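Local structure of 378aa long hypothetical citrate synthase (1VGM) at residues A[156-161]-A[324-329]. The protein is a hypothetical, largely helical, dimeric member of the citrate synthase family. Residues are numbered along the deposited sequence; the frame is centred on the assembly and turned at random.
Sequences SFLAAT and LGFPIY
The rings of F157 and F326 meet by their outer ends without stacking: their planes are 10° from parallel, their centroids 5.9 Å apart, and F157 CE2 comes within 3.5 Å of F326 CZ. One face of the F157 ring carries T161 OG1, 3.4 Å above the plane and shifted toward the rim. At the edge of the F326 ring, near its plane, L158 CD2 lies 4.1 Å from F326 CE1, while T161 CG2 approaches F326 CE2 obliquely at 3.8 Å. The far end of the F326 ring thus meets three side chains of one helix, and the ring also packs edge-to-face with F162. In T161, chi1 of -65° sets OG1 beside the backbone N and CG2 anti to it, which carries the methyl to F326; the hydroxyl turns back to donate to F157 O at 3.0 Å. That carbonyl also accepts from T161 N; the hydroxyl approaches from above the carbonyl plane, 41° out of it. Helix 117-139 also touches F157 and T161, and M174 of helix 168-180 touches F157 and L158. A Schellman motif at G325 closes helix 314-323. The contact is a buried apolar join between helix 153-162 and an interhelical loop of the largely helical citrate synthase fold.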
loop_
_atom_site.group_PDB
_atom_site.type_symbol
_atom_site.label_atom_id
_atom_site.label_comp_id
_atom_site.label_asym_id
_atom_site.label_seq_id
_atom_site.Cartn_x
_atom_site.Cartn_y
_atom_site.Cartn_z
ATOM N N SER A 156 -2.779 -22.204 18.343
ATOM C CA SER A 156 -1.432 -22.118 17.797
ATOM C C SER A 156 -0.864 -20.704 17.873
ATOM O O SER A 156 0.319 -20.524 18.178
ATOM C CB SER A 156 -1.415 -22.604 16.348
ATOM O OG SER A 156 -1.610 -24.007 16.303
ATOM N N PHE A 157 -1.698 -19.700 17.597
ATOM C CA PHE A 157 -1.237 -18.319 17.665
ATOM C C PHE A 157 -0.915 -17.959 19.117
ATOM O O PHE A 157 0.148 -17.408 19.407
ATOM C CB PHE A 157 -2.298 -17.363 17.101
ATOM C CG PHE A 157 -2.002 -15.912 17.347
ATOM C CD1 PHE A 157 -0.849 -15.325 16.823
ATOM C CD2 PHE A 157 -2.854 -15.141 18.131
ATOM C CE1 PHE A 157 -0.557 -13.981 17.067
ATOM C CE2 PHE A 157 -2.577 -13.791 18.385
ATOM C CZ PHE A 157 -1.421 -13.211 17.860
ATOM N N LEU A 158 -1.832 -18.283 20.028
ATOM C CA LEU A 158 -1.677 -17.897 21.425
ATOM C C LEU A 158 -0.460 -18.566 22.054
ATOM O O LEU A 158 0.240 -17.946 22.854
ATOM C CB LEU A 158 -2.925 -18.263 22.232
ATOM C CG LEU A 158 -4.171 -17.414 21.944
ATOM C CD1 LEU A 158 -5.326 -17.895 22.802
ATOM C CD2 LEU A 158 -3.880 -15.951 22.218
ATOM N N ALA A 159 -0.219 -19.825 21.699
ATOM C CA ALA A 159 0.881 -20.590 22.275
ATOM C C ALA A 159 2.243 -20.053 21.827
ATOM O O ALA A 159 3.182 -19.972 22.618
ATOM C CB ALA A 159 0.741 -22.077 21.901
ATOM N N ALA A 160 2.343 -19.681 20.558
ATOM C CA ALA A 160 3.571 -19.099 20.032
ATOM C C ALA A 160 3.837 -17.752 20.695
ATOM O O ALA A 160 4.961 -17.448 21.096
ATOM C CB ALA A 160 3.449 -18.927 18.535
ATOM N N THR A 161 2.791 -16.944 20.801
ATOM C CA THR A 161 2.917 -15.601 21.340
ATOM C C THR A 161 3.433 -15.630 22.779
ATOM O O THR A 161 4.413 -14.956 23.104
ATOM C CB THR A 161 1.562 -14.863 21.284
ATOM O OG1 THR A 161 1.184 -14.687 19.912
ATOM C CG2 THR A 161 1.653 -13.500 21.959
ATOM N N LEU A 324 -6.647 -11.335 27.341
ATOM C CA LEU A 324 -5.846 -12.348 26.667
ATOM C C LEU A 324 -4.346 -12.171 26.881
ATOM O O LEU A 324 -3.560 -13.000 26.437
ATOM C CB LEU A 324 -6.145 -12.324 25.173
ATOM C CG LEU A 324 -7.478 -12.954 24.799
ATOM C CD1 LEU A 324 -7.850 -12.581 23.378
ATOM C CD2 LEU A 324 -7.370 -14.456 24.969
ATOM N N GLY A 325 -3.956 -11.086 27.550
ATOM C CA GLY A 325 -2.556 -10.892 27.901
ATOM C C GLY A 325 -1.823 -9.897 27.016
ATOM O O GLY A 325 -0.648 -9.609 27.245
ATOM N N PHE A 326 -2.499 -9.361 26.003
ATOM C CA PHE A 326 -1.827 -8.507 25.026
ATOM C C PHE A 326 -1.625 -7.086 25.524
ATOM O O PHE A 326 -2.534 -6.474 26.074
ATOM C CB PHE A 326 -2.610 -8.468 23.718
ATOM C CG PHE A 326 -2.456 -9.702 22.894
ATOM C CD1 PHE A 326 -3.392 -10.724 22.973
ATOM C CD2 PHE A 326 -1.359 -9.860 22.059
ATOM C CE1 PHE A 326 -3.242 -11.890 22.226
ATOM C CE2 PHE A 326 -1.198 -11.026 21.304
ATOM C CZ PHE A 326 -2.143 -12.040 21.392
ATOM N N PRO A 327 -0.420 -6.536 25.323
ATOM C CA PRO A 327 -0.198 -5.119 25.609
ATOM C C PRO A 327 -0.967 -4.253 24.619
ATOM O O PRO A 327 -1.340 -4.711 23.539
ATOM C CB PRO A 327 1.313 -4.961 25.470
ATOM C CG PRO A 327 1.679 -5.986 24.456
ATOM C CD PRO A 327 0.764 -7.158 24.706
ATOM N N ILE A 328 -1.203 -3.004 25.004
ATOM C CA ILE A 328 -2.041 -2.085 24.242
ATOM C C ILE A 328 -1.494 -1.897 22.829
ATOM O O ILE A 328 -2.260 -1.809 21.863
ATOM C CB ILE A 328 -2.117 -0.711 24.955
ATOM C CG1 ILE A 328 -2.900 -0.862 26.268
ATOM C CG2 ILE A 328 -2.764 0.332 24.048
ATOM C CD1 ILE A 328 -2.931 0.392 27.137
ATOM N N TYR A 329 -0.169 -1.847 22.711
ATOM C CA TYR A 329 0.462 -1.596 21.422
ATOM C C TYR A 329 0.242 -2.732 20.422
ATOM O O TYR A 329 0.658 -2.627 19.270
ATOM C CB TYR A 329 1.968 -1.346 21.595
ATOM C CG TYR A 329 2.794 -2.544 22.047
ATOM C CD1 TYR A 329 3.023 -3.627 21.195
ATOM C CD2 TYR A 329 3.385 -2.569 23.315
ATOM C CE1 TYR A 329 3.816 -4.699 21.587
ATOM C CE2 TYR A 329 4.183 -3.645 23.718
ATOM C CZ TYR A 329 4.389 -4.706 22.844
ATOM O OH TYR A 329 5.156 -5.782 23.231
#